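Local structure of time interval measuring enzyme TIME (Bombyx mori, 2E47) at residues A[22-34]-A[100-112]. The protein probably destroys superoxide, as a copper- and zinc-binding member of the Cu-Zn superoxide dismutase family, by converting it to hydrogen peroxide and oxygen. Sequence-based numbering, arbitrary orientation.
Sequences NITFTQVQDGKVH and RIDLVDDQISLSG. With NAG (2-acetamido-2-deoxy-beta-D-glucopyranose), chain C.
Val33 and Asp105 form a hydrogen-bonded pair where strand 33-40 meets strand 98-105, antiparallel neighbours in the Greek-key beta-barrel of Cu-Zn superoxide dismutases. Val33 N gives to Asp105 O at 3.0 Å, and Asp105 N returns a bond to Val33 O. Beta-branched valine suits this buried strand position: its CB rests 3.9 Å from Ile108 CG1, CG1 meets Ile108 CD1, and CG2 reaches Ile108 O and Ser109 CA. Ile108 CD1 also touches the edge of the Phe25 ring, while Leu110 CD2 packs on Phe25 CB, joining the loop after strand 98-105 to strand 20-27. On the other face of the sheet, His34 has CG anti to the backbone N (chi1 -169°), placing NE2 for a 2.6 Å hydrogen bond to the syn side of Asp102 OD2, 25° out of the carboxylate plane. A leucine in place of His34 would probably leave Asp102 OD2 without this donor, its carboxylate held less firmly. Asp105 suits its place because its short side chain lets OD1 meet backbone N-H groups just ahead, an Asx turn, while OD2 forms a salt bridge with Arg83. Asp105 OD1 accepts from Gln107 N, above the carboxylate plane, and Asp105 OD1 lies 3.1 Å from Ile108 N, nearly in line with the C-O bond.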
ATOM      1  N   ASN A  22      -5.447   7.455  10.056  1.00 25.42           N
ATOM      2  CA  ASN A  22      -5.858   6.168   9.493  1.00 26.08           C
ATOM      3  C   ASN A  22      -7.129   6.443   8.740  1.00 25.00           C
ATOM      4  O   ASN A  22      -8.027   7.125   9.270  1.00 24.28           O
ATOM      5  CB  ASN A  22      -6.231   5.167  10.608  1.00 28.80           C
ATOM      6  CG  ASN A  22      -5.061   4.926  11.589  1.00 35.55           C
ATOM      7  OD1 ASN A  22      -3.972   4.507  11.145  1.00 35.05           O
ATOM      8  ND2 ASN A  22      -5.260   5.271  12.890  1.00 43.65           N
ATOM      9  N   ILE A  23      -7.209   5.895   7.539  1.00 23.25           N
ATOM     10  CA  ILE A  23      -8.438   5.916   6.716  1.00 23.61           C
ATOM     11  C   ILE A  23      -8.775   4.518   6.282  1.00 23.24           C
ATOM     12  O   ILE A  23      -7.943   3.865   5.671  1.00 20.91           O
ATOM     13  CB  ILE A  23      -8.291   6.876   5.497  1.00 25.08           C
ATOM     14  CG1 ILE A  23      -7.936   8.282   6.005  1.00 25.29           C
ATOM     15  CG2 ILE A  23      -9.644   6.959   4.628  1.00 24.25           C
ATOM     16  CD1 ILE A  23      -6.492   8.472   5.989  1.00 32.84           C
ATOM     17  N   THR A  24     -10.006   4.092   6.600  1.00 21.24           N
ATOM     18  CA  THR A  24     -10.486   2.761   6.443  1.00 21.31           C
ATOM     19  C   THR A  24     -11.583   2.763   5.330  1.00 20.88           C
ATOM     20  O   THR A  24     -12.338   3.707   5.260  1.00 18.73           O
ATOM     21  CB  THR A  24     -11.045   2.367   7.852  1.00 23.66           C
ATOM     22  OG1 THR A  24     -10.039   1.639   8.627  1.00 30.33           O
ATOM     23  CG2 THR A  24     -12.297   1.720   7.817  1.00 24.29           C
ATOM     24  N   PHE A  25     -11.684   1.706   4.527  1.00 18.90           N
ATOM     25  CA  PHE A  25     -12.678   1.658   3.434  1.00 20.61           C
ATOM     26  C   PHE A  25     -13.436   0.377   3.610  1.00 21.79           C
ATOM     27  O   PHE A  25     -12.819  -0.660   3.621  1.00 21.95           O
ATOM     28  CB  PHE A  25     -11.946   1.583   2.098  1.00 19.85           C
ATOM     29  CG  PHE A  25     -11.042   2.768   1.830  1.00 20.25           C
ATOM     30  CD1 PHE A  25     -11.496   3.813   1.018  1.00 25.21           C
ATOM     31  CD2 PHE A  25      -9.780   2.845   2.394  1.00 21.23           C
ATOM     32  CE1 PHE A  25     -10.693   4.907   0.771  1.00 25.89           C
ATOM     33  CE2 PHE A  25      -8.931   3.946   2.166  1.00 23.53           C
ATOM     34  CZ  PHE A  25      -9.378   4.976   1.334  1.00 21.03           C
ATOM     35  N   THR A  26     -14.755   0.408   3.676  1.00 22.93           N
ATOM     36  CA  THR A  26     -15.511  -0.798   3.931  1.00 25.56           C
ATOM     37  C   THR A  26     -16.685  -0.788   2.996  1.00 26.94           C
ATOM     38  O   THR A  26     -17.343   0.242   2.824  1.00 28.19           O
ATOM     39  CB  THR A  26     -15.973  -0.846   5.426  1.00 26.76           C
ATOM     40  OG1 THR A  26     -16.827   0.255   5.661  1.00 33.93           O
ATOM     41  CG2 THR A  26     -14.843  -0.522   6.322  1.00 24.64           C
ATOM     42  N   GLN A  27     -16.911  -1.910   2.336  1.00 27.70           N
ATOM     43  CA  GLN A  27     -17.919  -2.001   1.333  1.00 31.16           C
ATOM     44  C   GLN A  27     -19.242  -2.095   2.093  1.00 32.23           C
ATOM     45  O   GLN A  27     -19.298  -2.721   3.135  1.00 32.23           O
ATOM     46  CB  GLN A  27     -17.678  -3.246   0.445  1.00 31.02           C
ATOM     47  CG  GLN A  27     -18.601  -3.282  -0.804  1.00 35.61           C
ATOM     48  CD  GLN A  27     -17.907  -3.762  -2.100  1.00 39.47           C
ATOM     49  OE1 GLN A  27     -16.689  -3.619  -2.292  1.00 42.41           O
ATOM     50  NE2 GLN A  27     -18.715  -4.283  -3.024  1.00 43.47           N
ATOM     51  N   VAL A  28     -20.255  -1.385   1.623  1.00 33.36           N
ATOM     52  CA  VAL A  28     -21.557  -1.395   2.266  1.00 34.31           C
ATOM     53  C   VAL A  28     -22.615  -1.750   1.200  1.00 36.22           C
ATOM     54  O   VAL A  28     -22.279  -2.083   0.055  1.00 34.45           O
ATOM     55  CB  VAL A  28     -21.877  -0.052   3.070  1.00 34.55           C
ATOM     56  CG1 VAL A  28     -20.967   0.141   4.252  1.00 33.08           C
ATOM     57  CG2 VAL A  28     -21.801   1.179   2.222  1.00 33.77           C
ATOM     58  N   GLN A  29     -23.886  -1.618   1.570  1.00 39.28           N
ATOM     59  CA  GLN A  29     -25.020  -1.905   0.687  1.00 41.06           C
ATOM     60  C   GLN A  29     -24.926  -1.319  -0.733  1.00 42.71           C
ATOM     61  O   GLN A  29     -24.544  -0.152  -0.954  1.00 42.63           O
ATOM     62  CB  GLN A  29     -26.346  -1.528   1.376  1.00 41.97           C
ATOM     63  CG  GLN A  29     -26.416  -1.911   2.910  1.00 43.57           C
ATOM     64  CD  GLN A  29     -25.397  -1.107   3.813  1.00 47.62           C
ATOM     65  OE1 GLN A  29     -24.740  -1.671   4.726  1.00 42.75           O
ATOM     66  NE2 GLN A  29     -25.294   0.217   3.560  1.00 49.24           N
ATOM     67  N   ASP A  30     -25.230  -2.193  -1.690  1.00 43.39           N
ATOM     68  CA  ASP A  30     -25.263  -1.884  -3.112  1.00 44.51           C
ATOM     69  C   ASP A  30     -23.916  -1.491  -3.708  1.00 42.74           C
ATOM     70  O   ASP A  30     -23.838  -0.797  -4.714  1.00 42.24           O
ATOM     71  CB  ASP A  30     -26.418  -0.911  -3.411  1.00 46.10           C
ATOM     72  CG  ASP A  30     -27.804  -1.446  -2.855  1.00 50.85           C
ATOM     73  OD1 ASP A  30     -28.250  -2.565  -3.258  1.00 53.35           O
ATOM     74  OD2 ASP A  30     -28.442  -0.761  -2.003  1.00 56.27           O
ATOM     75  N   GLY A  31     -22.844  -1.981  -3.085  1.00 41.47           N
ATOM     76  CA  GLY A  31     -21.490  -1.824  -3.654  1.00 38.28           C
ATOM     77  C   GLY A  31     -20.823  -0.469  -3.390  1.00 36.52           C
ATOM     78  O   GLY A  31     -19.769  -0.178  -3.937  1.00 37.14           O
ATOM     79  N   LYS A  32     -21.406   0.361  -2.556  1.00 33.98           N
ATOM     80  CA  LYS A  32     -20.730   1.638  -2.208  1.00 33.60           C
ATOM     81  C   LYS A  32     -19.664   1.433  -1.128  1.00 31.68           C
ATOM     82  O   LYS A  32     -19.639   0.387  -0.484  1.00 32.22           O
ATOM     83  CB  LYS A  32     -21.755   2.679  -1.746  1.00 33.88           C
ATOM     84  CG  LYS A  32     -22.773   3.073  -2.846  1.00 38.21           C
ATOM     85  CD  LYS A  32     -24.056   3.508  -2.174  1.00 46.58           C
ATOM     86  CE  LYS A  32     -24.587   4.817  -2.744  1.00 51.91           C
ATOM     87  NZ  LYS A  32     -24.944   4.730  -4.198  1.00 55.58           N
ATOM     88  N   VAL A  33     -18.854   2.456  -0.876  1.00 28.91           N
ATOM     89  CA  VAL A  33     -17.764   2.284   0.082  1.00 26.23           C
ATOM     90  C   VAL A  33     -17.890   3.294   1.205  1.00 24.93           C
ATOM     91  O   VAL A  33     -18.026   4.486   0.951  1.00 23.20           O
ATOM     92  CB  VAL A  33     -16.375   2.260  -0.642  1.00 26.58           C
ATOM     93  CG1 VAL A  33     -15.140   2.293   0.352  1.00 24.09           C
ATOM     94  CG2 VAL A  33     -16.300   0.991  -1.568  1.00 23.58           C
ATOM     95  N   HIS A  34     -17.897   2.809   2.455  1.00 24.43           N
ATOM     96  CA  HIS A  34     -17.898   3.708   3.587  1.00 23.82           C
ATOM     97  C   HIS A  34     -16.438   3.983   3.896  1.00 24.58           C
ATOM     98  O   HIS A  34     -15.653   3.058   4.230  1.00 25.35           O
ATOM     99  CB  HIS A  34     -18.601   3.036   4.771  1.00 24.81           C
ATOM    100  CG  HIS A  34     -18.899   3.958   5.897  1.00 27.16           C
ATOM    101  ND1 HIS A  34     -19.297   3.505   7.142  1.00 35.90           N
ATOM    102  CD2 HIS A  34     -18.898   5.308   5.973  1.00 29.38           C
ATOM    103  CE1 HIS A  34     -19.505   4.541   7.939  1.00 35.23           C
ATOM    104  NE2 HIS A  34     -19.277   5.649   7.251  1.00 34.25           N
ATOM    105  N   ARG A 100     -12.377  14.446  11.316  1.00 27.74           N
ATOM    106  CA  ARG A 100     -13.187  13.258  11.361  1.00 30.86           C
ATOM    107  C   ARG A 100     -13.653  13.025   9.933  1.00 30.15           C
ATOM    108  O   ARG A 100     -14.324  13.862   9.371  1.00 31.43           O
ATOM    109  CB  ARG A 100     -14.430  13.532  12.254  1.00 32.61           C
ATOM    110  CG  ARG A 100     -14.992  12.314  13.011  1.00 35.84           C
ATOM    111  CD  ARG A 100     -15.558  11.204  12.164  1.00 43.28           C
ATOM    112  NE  ARG A 100     -14.834   9.944  12.433  1.00 48.37           N
ATOM    113  CZ  ARG A 100     -15.199   8.702  12.071  1.00 49.86           C
ATOM    114  NH1 ARG A 100     -14.395   7.684  12.359  1.00 49.34           N
ATOM    115  NH2 ARG A 100     -16.326   8.456  11.424  1.00 49.87           N
ATOM    116  N   ILE A 101     -13.242  11.925   9.322  1.00 29.88           N
ATOM    117  CA  ILE A 101     -13.763  11.551   8.020  1.00 30.55           C
ATOM    118  C   ILE A 101     -14.910  10.519   8.134  1.00 30.22           C
ATOM    119  O   ILE A 101     -14.787   9.484   8.810  1.00 28.90           O
ATOM    120  CB  ILE A 101     -12.630  10.966   7.150  1.00 31.56           C
ATOM    121  CG1 ILE A 101     -11.494  11.985   6.994  1.00 31.59           C
ATOM    122  CG2 ILE A 101     -13.161  10.502   5.777  1.00 29.14           C
ATOM    123  CD1 ILE A 101     -10.219  11.269   6.527  1.00 36.73           C
ATOM    124  N   ASP A 102     -16.026  10.784   7.474  1.00 30.28           N
ATOM    125  CA  ASP A 102     -17.127   9.860   7.525  1.00 31.01           C
ATOM    126  C   ASP A 102     -18.038  10.071   6.348  1.00 31.17           C
ATOM    127  O   ASP A 102     -18.926  10.942   6.347  1.00 30.58           O
ATOM    128  CB  ASP A 102     -17.887  10.021   8.831  1.00 33.03           C
ATOM    129  CG  ASP A 102     -18.996   8.962   9.004  1.00 37.96           C
ATOM    130  OD1 ASP A 102     -19.690   8.952  10.066  1.00 43.19           O
ATOM    131  OD2 ASP A 102     -19.178   8.133   8.082  1.00 41.92           O
ATOM    132  N   LEU A 103     -17.850   9.257   5.323  1.00 29.96           N
ATOM    133  CA  LEU A 103     -18.596   9.485   4.101  1.00 28.87           C
ATOM    134  C   LEU A 103     -18.793   8.196   3.374  1.00 28.17           C
ATOM    135  O   LEU A 103     -18.068   7.209   3.593  1.00 26.01           O
ATOM    136  CB  LEU A 103     -17.906  10.494   3.198  1.00 27.52           C
ATOM    137  CG  LEU A 103     -16.545  10.048   2.635  1.00 31.00           C
ATOM    138  CD1 LEU A 103     -16.542   9.164   1.364  1.00 27.12           C
ATOM    139  CD2 LEU A 103     -15.681  11.271   2.358  1.00 34.17           C
ATOM    140  N   VAL A 104     -19.810   8.202   2.536  1.00 26.12           N
ATOM    141  CA  VAL A 104     -20.083   7.074   1.706  1.00 28.81           C
ATOM    142  C   VAL A 104     -19.837   7.540   0.275  1.00 28.95           C
ATOM    143  O   VAL A 104     -20.295   8.605  -0.084  1.00 28.28           O
ATOM    144  CB  VAL A 104     -21.516   6.616   1.902  1.00 28.07           C
ATOM    145  CG1 VAL A 104     -21.874   5.552   0.894  1.00 29.30           C
ATOM    146  CG2 VAL A 104     -21.671   6.088   3.378  1.00 33.14           C
ATOM    147  N   ASP A 105     -19.105   6.756  -0.518  1.00 30.02           N
ATOM    148  CA  ASP A 105     -18.806   7.120  -1.894  1.00 31.70           C
ATOM    149  C   ASP A 105     -19.341   6.044  -2.856  1.00 32.09           C
ATOM    150  O   ASP A 105     -19.168   4.854  -2.643  1.00 31.52           O
ATOM    151  CB  ASP A 105     -17.310   7.295  -2.099  1.00 31.34           C
ATOM    152  CG  ASP A 105     -16.969   7.987  -3.444  1.00 36.13           C
ATOM    153  OD1 ASP A 105     -16.697   7.276  -4.441  1.00 37.86           O
ATOM    154  OD2 ASP A 105     -16.986   9.258  -3.525  1.00 39.00           O
ATOM    155  N   ASP A 106     -19.983   6.463  -3.937  1.00 34.56           N
ATOM    156  CA  ASP A 106     -20.551   5.480  -4.896  1.00 36.19           C
ATOM    157  C   ASP A 106     -19.727   5.305  -6.168  1.00 35.09           C
ATOM    158  O   ASP A 106     -20.198   4.644  -7.079  1.00 36.82           O
ATOM    159  CB  ASP A 106     -21.999   5.845  -5.278  1.00 38.40           C
ATOM    160  CG  ASP A 106     -22.128   7.299  -5.767  1.00 42.92           C
ATOM    161  OD1 ASP A 106     -21.096   8.025  -5.748  1.00 47.08           O
ATOM    162  OD2 ASP A 106     -23.246   7.711  -6.184  1.00 51.85           O
ATOM    163  N   GLN A 107     -18.514   5.852  -6.249  1.00 33.25           N
ATOM    164  CA  GLN A 107     -17.669   5.589  -7.423  1.00 31.44           C
ATOM    165  C   GLN A 107     -16.516   4.584  -7.151  1.00 29.51           C
ATOM    166  O   GLN A 107     -16.258   3.690  -7.962  1.00 28.81           O
ATOM    167  CB  GLN A 107     -17.085   6.925  -7.931  1.00 32.75           C
ATOM    168  CG  GLN A 107     -17.359   7.276  -9.359  1.00 40.01           C
ATOM    169  CD  GLN A 107     -18.818   7.240  -9.598  1.00 48.58           C
ATOM    170  OE1 GLN A 107     -19.569   7.924  -8.920  1.00 53.50           O
ATOM    171  NE2 GLN A 107     -19.251   6.373 -10.495  1.00 51.76           N
ATOM    172  N   ILE A 108     -15.801   4.756  -6.037  1.00 25.60           N
ATOM    173  CA  ILE A 108     -14.735   3.851  -5.678  1.00 23.33           C
ATOM    174  C   ILE A 108     -15.270   2.441  -5.332  1.00 24.19           C
ATOM    175  O   ILE A 108     -16.398   2.285  -4.873  1.00 24.62           O
ATOM    176  CB  ILE A 108     -13.878   4.403  -4.485  1.00 22.62           C
ATOM    177  CG1 ILE A 108     -14.728   4.654  -3.233  1.00 21.18           C
ATOM    178  CG2 ILE A 108     -13.117   5.736  -4.887  1.00 20.91           C
ATOM    179  CD1 ILE A 108     -13.897   5.035  -1.917  1.00 20.99           C
ATOM    180  N   SER A 109     -14.414   1.456  -5.467  1.00 24.09           N
ATOM    181  CA  SER A 109     -14.736   0.113  -5.103  1.00 26.65           C
ATOM    182  C   SER A 109     -13.431  -0.539  -4.566  1.00 27.75           C
ATOM    183  O   SER A 109     -12.298  -0.041  -4.762  1.00 25.61           O
ATOM    184  CB  SER A 109     -15.208  -0.658  -6.343  1.00 27.83           C
ATOM    185  OG  SER A 109     -15.691  -1.957  -6.005  1.00 32.19           O
ATOM    186  N   LEU A 110     -13.617  -1.671  -3.914  1.00 29.10           N
ATOM    187  CA  LEU A 110     -12.537  -2.459  -3.374  1.00 31.32           C
ATOM    188  C   LEU A 110     -12.012  -3.471  -4.395  1.00 33.57           C
ATOM    189  O   LEU A 110     -10.917  -3.997  -4.239  1.00 34.31           O
ATOM    190  CB  LEU A 110     -12.997  -3.122  -2.087  1.00 30.48           C
ATOM    191  CG  LEU A 110     -13.205  -2.127  -0.918  1.00 29.44           C
ATOM    192  CD1 LEU A 110     -13.116  -2.951   0.325  1.00 29.11           C
ATOM    193  CD2 LEU A 110     -12.237  -0.970  -0.848  1.00 27.79           C
ATOM    194  N   SER A 111     -12.761  -3.678  -5.480  1.00 34.26           N
ATOM    195  CA  SER A 111     -12.311  -4.525  -6.599  1.00 35.02           C
ATOM    196  C   SER A 111     -12.909  -4.035  -7.931  1.00 35.10           C
ATOM    197  O   SER A 111     -13.645  -3.054  -7.968  1.00 34.72           O
ATOM    198  CB  SER A 111     -12.661  -6.008  -6.353  1.00 35.09           C
ATOM    199  OG  SER A 111     -14.064  -6.195  -6.280  1.00 36.17           O
ATOM    200  N   GLY A 112     -12.553  -4.687  -9.026  1.00 35.53           N
ATOM    201  CA  GLY A 112     -13.088  -4.302 -10.340  1.00 35.63           C
ATOM    202  C   GLY A 112     -12.290  -3.167 -10.929  1.00 35.63           C
ATOM    203  O   GLY A 112     -11.220  -2.805 -10.412  1.00 36.80           O
TER
HETATM  204  C1  NAG C   1      -4.992   4.234  13.883  1.00 59.31           C
HETATM  205  C2  NAG C   1      -5.357   2.800  14.321  1.00 67.55           C
HETATM  206  C3  NAG C   1      -4.945   2.466  15.770  1.00 70.91           C
HETATM  207  C4  NAG C   1      -3.779   3.240  16.396  1.00 74.69           C
HETATM  208  C5  NAG C   1      -3.337   4.474  15.606  1.00 72.96           C
HETATM  209  C6  NAG C   1      -1.825   4.701  15.732  1.00 74.31           C
HETATM  210  C7  NAG C   1      -7.307   1.618  13.214  1.00 69.84           C
HETATM  211  C8  NAG C   1      -6.702   1.627  11.857  1.00 69.46           C
HETATM  212  N2  NAG C   1      -6.792   2.462  14.141  1.00 69.26           N
HETATM  213  O3  NAG C   1      -4.712   1.077  15.900  1.00 69.01           O
HETATM  214  O4  NAG C   1      -4.325   3.750  17.592  1.00 84.03           O
HETATM  215  O5  NAG C   1      -3.643   4.378  14.222  1.00 66.64           O
HETATM  216  O6  NAG C   1      -1.390   4.836  17.073  1.00 75.88           O
HETATM  217  O7  NAG C   1      -8.243   0.837  13.391  1.00 70.39           O